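Local coordinates for type I polyketide synthase PikAII (Streptomyces venezuelae, PDB 3QP9), which serves as a C2-type ketoreductase domain of a modular polyketide synthase and, as in other C2-type domains, probably epimerises polyketide intermediates rather than reducing them, at residues L397-S402 with A420-L425; S402-W407 with A414-T419. All blocks are in the same frame, centred on the assembly; numbering follows the deposited sequence.

Contact 1: L397-S402 with A420-L425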
# COMPACT_ATOMS: atom_id res chain seq x y z
N LEU A 397 1.17 -17.22 -3.06
CA LEU A 397 0.68 -16.48 -1.95
C LEU A 397 -0.08 -15.26 -2.49
O LEU A 397 0.54 -14.37 -3.16
CB LEU A 397 1.83 -16.04 -1.05
CG LEU A 397 1.43 -15.08 0.11
CD1 LEU A 397 0.47 -15.68 1.23
CD2 LEU A 397 2.68 -14.63 0.80
N VAL A 398 -1.40 -15.26 -2.29
CA VAL A 398 -2.26 -14.31 -2.80
C VAL A 398 -2.74 -13.45 -1.67
O VAL A 398 -3.42 -13.90 -0.74
CB VAL A 398 -3.50 -14.97 -3.51
CG1 VAL A 398 -4.37 -13.89 -4.14
CG2 VAL A 398 -2.99 -15.97 -4.52
N LEU A 399 -2.35 -12.17 -1.72
CA LEU A 399 -2.80 -11.13 -0.74
C LEU A 399 -3.98 -10.31 -1.21
O LEU A 399 -4.01 -9.75 -2.36
CB LEU A 399 -1.58 -10.19 -0.51
CG LEU A 399 -0.28 -10.96 -0.25
CD1 LEU A 399 0.96 -9.94 0.05
CD2 LEU A 399 -0.45 -11.89 0.99
N PHE A 400 -4.97 -10.20 -0.34
CA PHE A 400 -6.13 -9.35 -0.60
C PHE A 400 -5.84 -7.95 -0.06
O PHE A 400 -5.84 -7.74 1.13
CB PHE A 400 -7.42 -9.94 0.05
CG PHE A 400 -8.09 -11.02 -0.80
CD1 PHE A 400 -7.36 -11.97 -1.46
CD2 PHE A 400 -9.49 -11.06 -0.94
CE1 PHE A 400 -7.99 -12.94 -2.24
CE2 PHE A 400 -10.12 -12.02 -1.75
CZ PHE A 400 -9.42 -12.94 -2.39
N SER A 401 -5.61 -7.00 -1.00
CA SER A 401 -5.37 -5.63 -0.69
C SER A 401 -6.61 -4.84 -1.11
O SER A 401 -7.71 -5.40 -1.29
CB SER A 401 -4.08 -5.22 -1.44
OG SER A 401 -3.78 -3.82 -1.43
N SER A 402 -6.45 -3.55 -1.32
CA SER A 402 -7.63 -2.66 -1.43
C SER A 402 -7.28 -1.48 -2.32
O SER A 402 -6.16 -1.00 -2.29
CB SER A 402 -8.00 -2.15 -0.04
OG SER A 402 -8.75 -0.97 -0.12
N ALA A 420 -0.96 -0.99 1.49
CA ALA A 420 0.19 -0.73 0.56
C ALA A 420 1.37 -1.61 0.85
O ALA A 420 2.22 -1.84 -0.03
CB ALA A 420 0.64 0.79 0.52
N PHE A 421 1.43 -2.16 2.07
CA PHE A 421 2.57 -3.03 2.37
C PHE A 421 2.40 -4.31 1.61
O PHE A 421 3.46 -4.91 1.10
CB PHE A 421 2.67 -3.34 3.87
CG PHE A 421 3.80 -4.26 4.22
CD1 PHE A 421 5.08 -3.74 4.44
CD2 PHE A 421 3.57 -5.65 4.35
CE1 PHE A 421 6.14 -4.58 4.76
CE2 PHE A 421 4.56 -6.46 4.67
CZ PHE A 421 5.88 -5.93 4.91
N LEU A 422 1.13 -4.77 1.49
CA LEU A 422 0.82 -6.01 0.65
C LEU A 422 1.22 -5.87 -0.79
O LEU A 422 1.85 -6.81 -1.43
CB LEU A 422 -0.68 -6.35 0.73
CG LEU A 422 -1.28 -6.38 2.11
CD1 LEU A 422 -2.74 -6.75 2.04
CD2 LEU A 422 -0.53 -7.52 2.94
N ASP A 423 0.85 -4.73 -1.39
CA ASP A 423 1.14 -4.45 -2.79
C ASP A 423 2.67 -4.36 -2.96
O ASP A 423 3.23 -4.88 -3.91
CB ASP A 423 0.50 -3.16 -3.29
CG ASP A 423 -0.97 -3.18 -3.24
OD1 ASP A 423 -1.54 -2.09 -3.01
OD2 ASP A 423 -1.64 -4.21 -3.63
N ALA A 424 3.37 -3.82 -1.99
CA ALA A 424 4.84 -3.82 -2.09
C ALA A 424 5.53 -5.14 -1.97
O ALA A 424 6.60 -5.31 -2.55
CB ALA A 424 5.47 -2.89 -1.03
N LEU A 425 5.06 -6.02 -1.07
CA LEU A 425 5.56 -7.42 -1.00
C LEU A 425 5.51 -8.01 -2.38
O LEU A 425 6.44 -8.70 -2.79
CB LEU A 425 4.73 -8.25 -0.02
CG LEU A 425 4.93 -8.08 1.50
CD1 LEU A 425 3.99 -9.02 2.23
CD2 LEU A 425 6.36 -8.40 1.97
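L399 and L422 meet in the tightly packed half of this contact, where the strand 397-402 lies against the helix segment 420-425. The two axes approach to 7.8 Å and run in largely opposed directions, at 133°. L399 extends one methyl, CD1, over the helix backbone, 3.6 Å from L422 O, and brings it against L422 CB at 4.0 Å. The same methyl touches L425 CD1, one helical turn on, at 3.8 Å, the two leucine side chains crossing at about a right angle. L422 answers from the helix. Its CG lies beside its own backbone N (chi1 -49°) and CD1 continues the chain anti (chi2 -179°), which brings this methyl to the strand, 3.4 Å from F400 O, and over S401 CA. F400 offers only its backbone here, because its side chain leaves from the far side of the strand. The looser half is polar and lies around D423, the partly exposed member of the touching residues. S401 OG faces the carboxylate, 3.1 Å from D423 OD2 and 3.2 Å from D423 OD1, weak alternatives for the single proton of the hydroxyl. T419 O is another weak candidate for that proton, while OD2 has a firmer partner in S438 OG on the next strand, which helps to fix the carboxylate. Strand 396-402, helix 413-426 and strand 435-441 form a beta-alpha-beta unit of the Rossmann fold, and this contact joins the unit's first strand to its helix. V436 of the parallel neighbour strand 435-441 packs on L399, S438 packs on L422, and A377 of helix 363-386 packs on both leucines.

Contact 2: S402-W407 with A414-T419; sequences SVAAIW and AYAAGT
S402 and Y415 bring their side chains together where the turn after strand 396-402 faces the first part of helix 413-426. The polar group comprises these two hydroxyls, S402 OG and Y415 OH, which stand 3.3 Å apart. The tyrosine reaches the serine because its CG lies anti to the backbone N (chi1 -176°), bringing the ring alongside S402; S402 OG then sits obliquely to that ring, 3.4 Å from Y415 CZ. A second polar feature belongs to the turn itself. S402 OG accepts a hydrogen bond from the backbone N-H of A404, 2.9 Å from A404 N with an almost straight N-H...O angle of 169°, forming an ST turn that fixes where the hydroxyl is held. The apolar group centres on A404. Its CB meets the ring obliquely, 3.8 Å from Y415 CD2, and approaches A416 CB at 4.2 Å. Backbone and side chain also touch directly, with A404 O pressed to 3.2 Å from A416 CB. Small alanines on both sides thus let the turn lie close to the helix, with A405 CA and A416 CA 4.3 Å apart. Beyond the contact, K373 of helix 363-386 packs against Y415. S402, Y415 and K373 probably correspond to the Ser-Tyr-Lys grouping of polyketide ketoreductases, with the lysine on the preceding helix; this is consistent with an active-site wall in which the ST turn positions the serine hydroxyl beside the phenol.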
# COMPACT_ATOMS: atom_id res chain seq x y z
N SER A 402 -6.45 -3.55 -1.32
CA SER A 402 -7.63 -2.66 -1.43
C SER A 402 -7.28 -1.48 -2.32
O SER A 402 -6.16 -1.00 -2.29
CB SER A 402 -8.00 -2.15 -0.04
OG SER A 402 -8.75 -0.97 -0.12
N VAL A 403 -8.27 -1.00 -3.06
CA VAL A 403 -8.12 0.24 -3.79
C VAL A 403 -7.68 1.44 -2.87
O VAL A 403 -7.25 2.46 -3.41
CB VAL A 403 -9.40 0.62 -4.61
CG1 VAL A 403 -9.74 -0.45 -5.71
CG2 VAL A 403 -10.67 0.83 -3.69
N ALA A 404 -7.74 1.30 -1.53
CA ALA A 404 -7.30 2.40 -0.59
C ALA A 404 -5.78 2.55 -0.74
O ALA A 404 -5.24 3.65 -0.69
CB ALA A 404 -7.66 2.08 0.86
N ALA A 405 -5.12 1.45 -1.09
CA ALA A 405 -3.71 1.49 -1.29
C ALA A 405 -3.28 1.92 -2.70
O ALA A 405 -2.08 2.15 -2.96
CB ALA A 405 -3.12 0.07 -0.97
N ILE A 406 -4.23 1.94 -3.62
CA ILE A 406 -3.95 2.23 -5.04
C ILE A 406 -4.13 3.73 -5.31
O ILE A 406 -3.18 4.42 -5.68
CB ILE A 406 -4.88 1.47 -5.92
CG1 ILE A 406 -4.61 -0.07 -5.75
CG2 ILE A 406 -4.65 1.88 -7.44
CD1 ILE A 406 -3.15 -0.55 -6.02
N TRP A 407 -5.31 4.25 -5.00
CA TRP A 407 -5.57 5.63 -5.22
C TRP A 407 -5.84 6.38 -3.91
O TRP A 407 -5.60 7.58 -3.84
CB TRP A 407 -6.72 5.80 -6.25
CG TRP A 407 -8.05 5.10 -5.96
CD1 TRP A 407 -8.93 5.36 -4.93
CD2 TRP A 407 -8.68 4.11 -6.78
NE1 TRP A 407 -10.04 4.56 -5.04
CE2 TRP A 407 -9.91 3.78 -6.16
CE3 TRP A 407 -8.29 3.43 -7.97
CZ2 TRP A 407 -10.80 2.85 -6.72
CZ3 TRP A 407 -9.17 2.47 -8.51
CH2 TRP A 407 -10.41 2.19 -7.86
N ALA A 414 -4.76 4.92 7.49
CA ALA A 414 -4.23 3.73 8.11
C ALA A 414 -4.46 2.49 7.25
O ALA A 414 -3.60 1.64 7.15
CB ALA A 414 -4.96 3.53 9.50
N TYR A 415 -5.68 2.35 6.74
CA TYR A 415 -6.04 1.19 5.86
C TYR A 415 -5.13 1.15 4.64
O TYR A 415 -4.58 0.11 4.32
CB TYR A 415 -7.52 1.37 5.51
CG TYR A 415 -8.17 0.30 4.71
CD1 TYR A 415 -7.71 -1.03 4.73
CD2 TYR A 415 -9.27 0.62 3.92
CE1 TYR A 415 -8.38 -2.02 3.94
CE2 TYR A 415 -9.91 -0.32 3.16
CZ TYR A 415 -9.48 -1.63 3.17
OH TYR A 415 -10.22 -2.51 2.38
N ALA A 416 -4.86 2.31 4.02
CA ALA A 416 -3.93 2.43 2.90
C ALA A 416 -2.46 2.12 3.22
O ALA A 416 -1.77 1.42 2.47
CB ALA A 416 -4.06 3.84 2.27
N ALA A 417 -1.95 2.64 4.34
CA ALA A 417 -0.63 2.23 4.81
C ALA A 417 -0.46 0.70 4.86
O ALA A 417 0.51 0.17 4.31
CB ALA A 417 -0.32 2.89 6.24
N GLY A 418 -1.38 -0.00 5.54
CA GLY A 418 -1.19 -1.45 5.79
C GLY A 418 -1.29 -2.25 4.49
O GLY A 418 -0.56 -3.16 4.24
N THR A 419 -2.25 -1.85 3.66
CA THR A 419 -2.61 -2.55 2.45
C THR A 419 -1.53 -2.21 1.41
O THR A 419 -1.15 -3.07 0.57
CB THR A 419 -4.07 -2.11 2.24
OG1 THR A 419 -4.98 -3.19 2.31
CG2 THR A 419 -4.44 -0.94 1.36

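Followed from the N terminus, the chain runs along strand 396-402, turns at 402-407, enters helix 413-426 and passes along it to 420-425. Contact 2 closes the short inner loop, with six residues between its segments; contact 1 closes the wider one around it, so the two are nested and do not cross. S402 is common to both, as the end of the strand and the start of the turn, and both use successive parts of one helix. At the seam, A405 of the turn packs against A420 and D423. Together they join strand 396-402, the turn and helix 413-426 within the KR domain, contact 1 in the interior and contact 2 beside the probable active site.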